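Local coordinates for protein Sodium/sialic acid symporter SiaT (PDB 5NV9) that couples the inward Na+ gradient to uptake of the sialic acid N-acetylneuraminic acid across the inner membrane of Proteus mirabilis, at residues 87-92 / 275-280; 212-217 / 295-300. All coordinates share one frame; numbering follows the deposited sequence.

In the fold
The chain illustrates how one long helix can take part in contacts at two levels. From the N terminus, residues 87-92 on helix 89-102 come first; the chain then runs through helix 118-151 and helix 155-203 to helix 207-217, which carries residues 212-217. It next passes helix 236-253 and enters helix 267-301, where residues 275-280 close interaction 1 over 182 intervening residues. Some turns later on the same helix, residues 295-300 close interaction 2 over 77. The segments alternate, so the two loops cross. Interaction 1 joins two membrane-spanning parts of the chain beside the sialic acid pocket; interaction 2 joins periplasmic elements, its centre about 32 Å from that of interaction 1.

Interaction 1 (87-92 / 275-280); sequences AILPLV and ITNAKL
In the LeuT fold of this sodium:solute symporter, Leu89 meets Asn277 and Ala278 close to the sialic acid pocket. Leu89 belongs to helix 89-102 and its two partners to helix 267-301, and all three residues lie in membrane-spanning parts of the chain. The nearest pair of CA atoms, those of Leu89 and Ala278, is 8.1 Å apart, and a single methyl bridges the gap. With CG anti to the carbonyl carbon (chi1 -65°) and CD1 in turn anti to CA (chi2 177°), Leu89 carries its CD1 branch outward to the other helix, where CD1 rests 4.0 Å from Ala278 CB in an apolar contact. The same methyl touches the side-chain amide of Asn277, and no hydrogen bond crosses between the two segments.

Phe251 of helix 236-253 packs against both Leu89 and Asn277, while Val54 and Phe55 of helix 47-58 also touch Asn277; Phe55 itself lines the sialic acid pocket. The side chain of Asn277 lies about 6 Å from the bound sugar, consistent with a second-shell position for this residue.

Leu89 and Asn277 cross at about a right angle, and the methyl sits beyond the amide nitrogen, with Leu89 CD1 3.8 Å from Asn277 ND2, whereas Asn277 OD1 points further off, 6.0 Å from Leu89 CD1.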
ATOM      1  N   ALA A  87     -15.358   5.660  -2.734  1.00 25.23           N
ATOM      2  CA  ALA A  87     -16.726   5.403  -2.311  1.00 23.01           C
ATOM      3  C   ALA A  87     -16.893   4.799  -0.924  1.00 23.44           C
ATOM      4  O   ALA A  87     -17.887   5.038  -0.272  1.00 23.56           O
ATOM      5  CB  ALA A  87     -17.407   4.499  -3.319  1.00 24.97           C
ATOM      6  N   ILE A  88     -15.961   3.983  -0.457  1.00 24.20           N
ATOM      7  CA  ILE A  88     -16.078   3.449   0.906  1.00 23.04           C
ATOM      8  C   ILE A  88     -15.659   4.421   2.012  1.00 22.55           C
ATOM      9  O   ILE A  88     -15.988   4.170   3.168  1.00 22.14           O
ATOM     10  CB  ILE A  88     -15.269   2.142   1.118  1.00 25.77           C
ATOM     11  CG1 ILE A  88     -13.796   2.357   0.875  1.00 25.11           C
ATOM     12  CG2 ILE A  88     -15.803   1.020   0.207  1.00 27.36           C
ATOM     13  CD1 ILE A  88     -12.906   1.402   1.625  1.00 26.29           C
ATOM     14  N   LEU A  89     -14.962   5.522   1.702  1.00 21.33           N
ATOM     15  CA  LEU A  89     -14.422   6.403   2.759  1.00 21.78           C
ATOM     16  C   LEU A  89     -15.418   6.972   3.789  1.00 22.84           C
ATOM     17  O   LEU A  89     -15.075   7.058   4.952  1.00 21.53           O
ATOM     18  CB  LEU A  89     -13.537   7.546   2.184  1.00 23.69           C
ATOM     19  CG  LEU A  89     -12.250   7.059   1.490  1.00 24.90           C
ATOM     20  CD1 LEU A  89     -11.407   8.167   0.854  1.00 24.48           C
ATOM     21  CD2 LEU A  89     -11.390   6.193   2.400  1.00 24.16           C
ATOM     22  N   PRO A  90     -16.620   7.418   3.359  1.00 24.52           N
ATOM     23  CA  PRO A  90     -17.621   7.872   4.333  1.00 27.12           C
ATOM     24  C   PRO A  90     -18.048   6.748   5.339  1.00 29.61           C
ATOM     25  O   PRO A  90     -18.206   6.990   6.562  1.00 29.03           O
ATOM     26  CB  PRO A  90     -18.801   8.285   3.447  1.00 27.00           C
ATOM     27  CG  PRO A  90     -18.253   8.388   2.057  1.00 24.97           C
ATOM     28  CD  PRO A  90     -17.131   7.441   1.985  1.00 24.61           C
ATOM     29  N   LEU A  91     -18.121   5.521   4.853  1.00 26.28           N
ATOM     30  CA  LEU A  91     -18.424   4.381   5.712  1.00 26.78           C
ATOM     31  C   LEU A  91     -17.296   4.174   6.750  1.00 24.65           C
ATOM     32  O   LEU A  91     -17.558   3.845   7.928  1.00 23.90           O
ATOM     33  CB  LEU A  91     -18.575   3.132   4.849  1.00 32.12           C
ATOM     34  CG  LEU A  91     -19.707   3.121   3.795  1.00 35.54           C
ATOM     35  CD1 LEU A  91     -21.009   3.396   4.511  1.00 37.46           C
ATOM     36  CD2 LEU A  91     -19.518   4.097   2.627  1.00 41.07           C
ATOM     37  N   VAL A  92     -16.032   4.382   6.328  1.00 22.26           N
ATOM     38  CA  VAL A  92     -14.909   4.256   7.251  1.00 22.01           C
ATOM     39  C   VAL A  92     -15.016   5.342   8.321  1.00 21.89           C
ATOM     40  O   VAL A  92     -14.854   5.085   9.520  1.00 22.59           O
ATOM     41  CB  VAL A  92     -13.575   4.414   6.524  1.00 23.55           C
ATOM     42  CG1 VAL A  92     -12.413   4.409   7.532  1.00 20.08           C
ATOM     43  CG2 VAL A  92     -13.454   3.357   5.421  1.00 24.39           C
ATOM     44  N   ILE A 275     -10.520  13.464   3.088  1.00 23.83           N
ATOM     45  CA  ILE A 275     -10.897  14.291   1.912  1.00 23.84           C
ATOM     46  C   ILE A 275      -9.698  14.538   0.968  1.00 23.15           C
ATOM     47  O   ILE A 275      -9.804  14.391  -0.262  1.00 18.32           O
ATOM     48  CB  ILE A 275     -11.517  15.612   2.334  1.00 25.01           C
ATOM     49  CG1 ILE A 275     -12.918  15.324   2.861  1.00 27.52           C
ATOM     50  CG2 ILE A 275     -11.609  16.614   1.171  1.00 26.64           C
ATOM     51  CD1 ILE A 275     -13.393  16.339   3.866  1.00 30.08           C
ATOM     52  N   THR A 276      -8.548  14.834   1.568  1.00 22.35           N
ATOM     53  CA  THR A 276      -7.345  15.054   0.802  1.00 22.28           C
ATOM     54  C   THR A 276      -6.914  13.782   0.022  1.00 21.87           C
ATOM     55  O   THR A 276      -6.439  13.854  -1.132  1.00 19.03           O
ATOM     56  CB  THR A 276      -6.208  15.458   1.732  1.00 22.82           C
ATOM     57  OG1 THR A 276      -6.575  16.639   2.436  1.00 24.93           O
ATOM     58  CG2 THR A 276      -4.978  15.731   0.947  1.00 22.26           C
ATOM     59  N   ASN A 277      -6.977  12.639   0.700  1.00 21.65           N
ATOM     60  CA  ASN A 277      -6.666  11.386   0.081  1.00 21.38           C
ATOM     61  C   ASN A 277      -7.643  11.127  -1.074  1.00 20.47           C
ATOM     62  O   ASN A 277      -7.196  10.801  -2.178  1.00 22.46           O
ATOM     63  CB  ASN A 277      -6.689  10.243   1.091  1.00 22.11           C
ATOM     64  CG  ASN A 277      -6.560   8.901   0.423  1.00 22.46           C
ATOM     65  OD1 ASN A 277      -5.476   8.534   0.007  1.00 21.70           O
ATOM     66  ND2 ASN A 277      -7.703   8.168   0.266  1.00 22.81           N
ATOM     67  N   ALA A 278      -8.945  11.291  -0.848  1.00 20.11           N
ATOM     68  CA  ALA A 278      -9.920  11.181  -1.948  1.00 21.89           C
ATOM     69  C   ALA A 278      -9.662  12.030  -3.197  1.00 24.83           C
ATOM     70  O   ALA A 278      -9.764  11.534  -4.315  1.00 25.13           O
ATOM     71  CB  ALA A 278     -11.310  11.406  -1.455  1.00 24.03           C
ATOM     72  N   LYS A 279      -9.295  13.288  -3.018  1.00 27.97           N
ATOM     73  CA  LYS A 279      -8.930  14.149  -4.137  1.00 26.99           C
ATOM     74  C   LYS A 279      -7.777  13.580  -4.962  1.00 25.61           C
ATOM     75  O   LYS A 279      -7.883  13.519  -6.184  1.00 22.48           O
ATOM     76  CB  LYS A 279      -8.566  15.509  -3.629  1.00 28.77           C
ATOM     77  CG  LYS A 279      -9.790  16.250  -3.100  1.00 33.10           C
ATOM     78  CD  LYS A 279      -9.366  17.457  -2.285  1.00 39.76           C
ATOM     79  CE  LYS A 279     -10.544  18.365  -2.011  1.00 43.42           C
ATOM     80  NZ  LYS A 279     -10.004  19.695  -1.625  1.00 48.09           N
ATOM     81  N   LEU A 280      -6.734  13.083  -4.282  1.00 22.81           N
ATOM     82  CA  LEU A 280      -5.576  12.498  -4.962  1.00 22.18           C
ATOM     83  C   LEU A 280      -5.908  11.224  -5.735  1.00 22.67           C
ATOM     84  O   LEU A 280      -5.430  11.032  -6.869  1.00 20.07           O
ATOM     85  CB  LEU A 280      -4.414  12.251  -3.974  1.00 22.28           C
ATOM     86  CG  LEU A 280      -3.737  13.536  -3.499  1.00 23.42           C
ATOM     87  CD1 LEU A 280      -2.886  13.309  -2.235  1.00 23.26           C
ATOM     88  CD2 LEU A 280      -2.859  14.085  -4.627  1.00 25.52           C
TER

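Interaction 2 (212-217 / 295-300); sequences FTTTAQ and LFVYYQ
Van der Waals contact dominates where Thr214 and Thr215 meet Phe296 and Val297. One methyl, Val297 CG2, does most of the touching: it lies 3.8 Å from Thr214 CB and 3.9 Å from Thr214 CG2. Thr215 OG1 lies 4.1 Å from Val297 CG2. Thr214 holds CG2 anti to its own amide nitrogen, and this methyl also approaches the Phe296 ring obliquely, 4.2 Å from Phe296 CE2.

These side chains lie at the crossing of two helices in a LeuT-fold transporter, the short periplasmic helix 207-217 and the periplasmic end of helix 267-301. The local axes run almost perpendicular, at 97°, and come within 9.8 Å of each other, so only a few residues near the crossing can engage.

No hydrogen bond crosses between the segments; the hydroxyls of Thr214 and Thr215 bond within their own helix, to Glu210 O and Ile211 O one turn earlier. Thr214 thus offers carbon to the other helix, while Thr215 OG1 meets the Val297 methyl without a polar partner there.

A cation-pi interaction pairs Phe296 with Lys220, just past helix 207-217. Within its own helix, Gln300 CG lies 3.8 Å above the plane of the Phe296 ring, displaced toward the rim.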
ATOM      1  N   PHE A 212      -6.217   9.529 -27.514  1.00 23.76           N
ATOM      2  CA  PHE A 212      -7.591   9.207 -27.211  1.00 26.76           C
ATOM      3  C   PHE A 212      -8.273   8.283 -28.239  1.00 25.14           C
ATOM      4  O   PHE A 212      -8.874   7.252 -27.857  1.00 21.11           O
ATOM      5  CB  PHE A 212      -8.464  10.468 -27.019  1.00 28.04           C
ATOM      6  CG  PHE A 212      -9.899  10.148 -26.679  1.00 31.65           C
ATOM      7  CD1 PHE A 212     -10.273   9.831 -25.369  1.00 32.78           C
ATOM      8  CD2 PHE A 212     -10.876  10.164 -27.657  1.00 32.22           C
ATOM      9  CE1 PHE A 212     -11.577   9.518 -25.053  1.00 32.90           C
ATOM     10  CE2 PHE A 212     -12.190   9.871 -27.344  1.00 32.38           C
ATOM     11  CZ  PHE A 212     -12.543   9.534 -26.047  1.00 34.05           C
ATOM     12  N   THR A 213      -8.211   8.710 -29.488  1.00 26.01           N
ATOM     13  CA  THR A 213      -8.924   8.101 -30.620  1.00 28.92           C
ATOM     14  C   THR A 213      -8.414   6.734 -30.920  1.00 26.13           C
ATOM     15  O   THR A 213      -9.231   5.800 -31.082  1.00 23.98           O
ATOM     16  CB  THR A 213      -8.789   8.979 -31.877  1.00 33.32           C
ATOM     17  OG1 THR A 213      -9.696  10.048 -31.718  1.00 39.40           O
ATOM     18  CG2 THR A 213      -9.177   8.254 -33.157  1.00 36.60           C
ATOM     19  N   THR A 214      -7.085   6.605 -30.969  1.00 25.06           N
ATOM     20  CA  THR A 214      -6.479   5.303 -31.199  1.00 26.97           C
ATOM     21  C   THR A 214      -6.848   4.318 -30.069  1.00 25.85           C
ATOM     22  O   THR A 214      -7.219   3.135 -30.318  1.00 21.24           O
ATOM     23  CB  THR A 214      -4.963   5.384 -31.244  1.00 28.83           C
ATOM     24  OG1 THR A 214      -4.562   6.303 -32.242  1.00 25.98           O
ATOM     25  CG2 THR A 214      -4.359   4.006 -31.538  1.00 29.84           C
ATOM     26  N   THR A 215      -6.759   4.801 -28.831  1.00 25.17           N
ATOM     27  CA  THR A 215      -7.108   3.971 -27.709  1.00 24.10           C
ATOM     28  C   THR A 215      -8.553   3.547 -27.751  1.00 25.04           C
ATOM     29  O   THR A 215      -8.851   2.384 -27.482  1.00 24.93           O
ATOM     30  CB  THR A 215      -6.762   4.640 -26.344  1.00 24.40           C
ATOM     31  OG1 THR A 215      -5.373   4.891 -26.282  1.00 20.26           O
ATOM     32  CG2 THR A 215      -7.083   3.747 -25.238  1.00 23.01           C
ATOM     33  N   ALA A 216      -9.456   4.488 -28.018  1.00 25.88           N
ATOM     34  CA  ALA A 216     -10.871   4.164 -28.051  1.00 27.11           C
ATOM     35  C   ALA A 216     -11.155   3.187 -29.219  1.00 28.81           C
ATOM     36  O   ALA A 216     -11.896   2.223 -29.058  1.00 28.66           O
ATOM     37  CB  ALA A 216     -11.730   5.418 -28.148  1.00 26.74           C
ATOM     38  N   GLN A 217     -10.497   3.389 -30.355  1.00 30.77           N
ATOM     39  CA  GLN A 217     -10.670   2.517 -31.532  1.00 32.78           C
ATOM     40  C   GLN A 217     -10.173   1.112 -31.311  1.00 31.68           C
ATOM     41  O   GLN A 217     -10.729   0.163 -31.880  1.00 31.64           O
ATOM     42  CB  GLN A 217      -9.920   3.077 -32.749  1.00 35.20           C
ATOM     43  CG  GLN A 217     -10.755   4.008 -33.576  1.00 40.75           C
ATOM     44  CD  GLN A 217      -9.975   4.517 -34.773  1.00 49.76           C
ATOM     45  OE1 GLN A 217      -8.758   4.661 -34.696  1.00 50.80           O
ATOM     46  NE2 GLN A 217     -10.666   4.762 -35.893  1.00 56.81           N
ATOM     47  N   LEU A 295       1.756   5.333 -24.135  1.00 22.86           N
ATOM     48  CA  LEU A 295       2.940   4.617 -24.560  1.00 21.22           C
ATOM     49  C   LEU A 295       2.633   3.635 -25.646  1.00 24.22           C
ATOM     50  O   LEU A 295       3.501   3.365 -26.478  1.00 23.06           O
ATOM     51  CB  LEU A 295       3.593   3.859 -23.407  1.00 22.34           C
ATOM     52  CG  LEU A 295       4.333   4.725 -22.365  1.00 23.88           C
ATOM     53  CD1 LEU A 295       4.743   3.935 -21.190  1.00 24.60           C
ATOM     54  CD2 LEU A 295       5.536   5.415 -22.934  1.00 23.26           C
ATOM     55  N   PHE A 296       1.432   3.033 -25.555  1.00 25.38           N
ATOM     56  CA  PHE A 296       0.926   2.117 -26.543  1.00 26.34           C
ATOM     57  C   PHE A 296       0.841   2.815 -27.904  1.00 27.80           C
ATOM     58  O   PHE A 296       1.310   2.268 -28.919  1.00 26.06           O
ATOM     59  CB  PHE A 296      -0.436   1.589 -26.113  1.00 28.59           C
ATOM     60  CG  PHE A 296      -1.216   1.016 -27.224  1.00 26.16           C
ATOM     61  CD1 PHE A 296      -0.876  -0.193 -27.738  1.00 27.34           C
ATOM     62  CD2 PHE A 296      -2.278   1.700 -27.738  1.00 29.55           C
ATOM     63  CE1 PHE A 296      -1.573  -0.749 -28.795  1.00 31.61           C
ATOM     64  CE2 PHE A 296      -2.983   1.162 -28.808  1.00 33.70           C
ATOM     65  CZ  PHE A 296      -2.627  -0.055 -29.342  1.00 31.28           C
ATOM     66  N   VAL A 297       0.227   4.008 -27.928  1.00 28.35           N
ATOM     67  CA  VAL A 297       0.170   4.807 -29.154  1.00 26.43           C
ATOM     68  C   VAL A 297       1.565   5.203 -29.623  1.00 25.70           C
ATOM     69  O   VAL A 297       1.882   5.080 -30.803  1.00 27.60           O
ATOM     70  CB  VAL A 297      -0.748   5.997 -29.023  1.00 24.71           C
ATOM     71  CG1 VAL A 297      -0.781   6.777 -30.321  1.00 24.84           C
ATOM     72  CG2 VAL A 297      -2.137   5.521 -28.671  1.00 24.03           C
ATOM     73  N   TYR A 298       2.431   5.622 -28.702  1.00 24.59           N
ATOM     74  CA  TYR A 298       3.733   6.017 -29.086  1.00 25.57           C
ATOM     75  C   TYR A 298       4.522   4.877 -29.726  1.00 26.91           C
ATOM     76  O   TYR A 298       5.161   5.100 -30.743  1.00 24.12           O
ATOM     77  CB  TYR A 298       4.513   6.633 -27.926  1.00 26.22           C
ATOM     78  CG  TYR A 298       5.943   7.026 -28.266  1.00 26.98           C
ATOM     79  CD1 TYR A 298       6.245   8.231 -28.927  1.00 28.88           C
ATOM     80  CD2 TYR A 298       6.995   6.204 -27.922  1.00 27.27           C
ATOM     81  CE1 TYR A 298       7.557   8.572 -29.236  1.00 29.02           C
ATOM     82  CE2 TYR A 298       8.293   6.538 -28.225  1.00 28.29           C
ATOM     83  CZ  TYR A 298       8.584   7.720 -28.855  1.00 30.91           C
ATOM     84  OH  TYR A 298       9.936   7.985 -29.094  1.00 33.99           O
ATOM     85  N   TYR A 299       4.492   3.663 -29.173  1.00 24.01           N
ATOM     86  CA  TYR A 299       5.296   2.611 -29.772  1.00 23.69           C
ATOM     87  C   TYR A 299       4.645   1.906 -30.974  1.00 25.88           C
ATOM     88  O   TYR A 299       5.316   1.147 -31.651  1.00 27.05           O
ATOM     89  CB  TYR A 299       5.788   1.619 -28.687  1.00 23.73           C
ATOM     90  CG  TYR A 299       6.849   2.236 -27.824  1.00 23.17           C
ATOM     91  CD1 TYR A 299       8.164   2.414 -28.300  1.00 24.53           C
ATOM     92  CD2 TYR A 299       6.572   2.626 -26.535  1.00 23.75           C
ATOM     93  CE1 TYR A 299       9.154   3.000 -27.508  1.00 25.47           C
ATOM     94  CE2 TYR A 299       7.551   3.167 -25.716  1.00 26.03           C
ATOM     95  CZ  TYR A 299       8.853   3.381 -26.195  1.00 26.93           C
ATOM     96  OH  TYR A 299       9.801   3.988 -25.364  1.00 24.22           O
ATOM     97  N   GLN A 300       3.352   2.144 -31.225  1.00 26.36           N
ATOM     98  CA  GLN A 300       2.708   1.812 -32.474  1.00 26.48           C
ATOM     99  C   GLN A 300       3.135   2.783 -33.586  1.00 30.22           C
ATOM    100  O   GLN A 300       3.171   2.397 -34.724  1.00 27.03           O
ATOM    101  CB  GLN A 300       1.202   1.910 -32.341  1.00 28.42           C
ATOM    102  CG  GLN A 300       0.583   0.792 -31.517  1.00 32.69           C
ATOM    103  CD  GLN A 300       0.696  -0.553 -32.201  1.00 33.55           C
ATOM    104  OE1 GLN A 300       1.468  -1.386 -31.807  1.00 39.41           O
ATOM    105  NE2 GLN A 300      -0.071  -0.748 -33.226  1.00 30.13           N
TER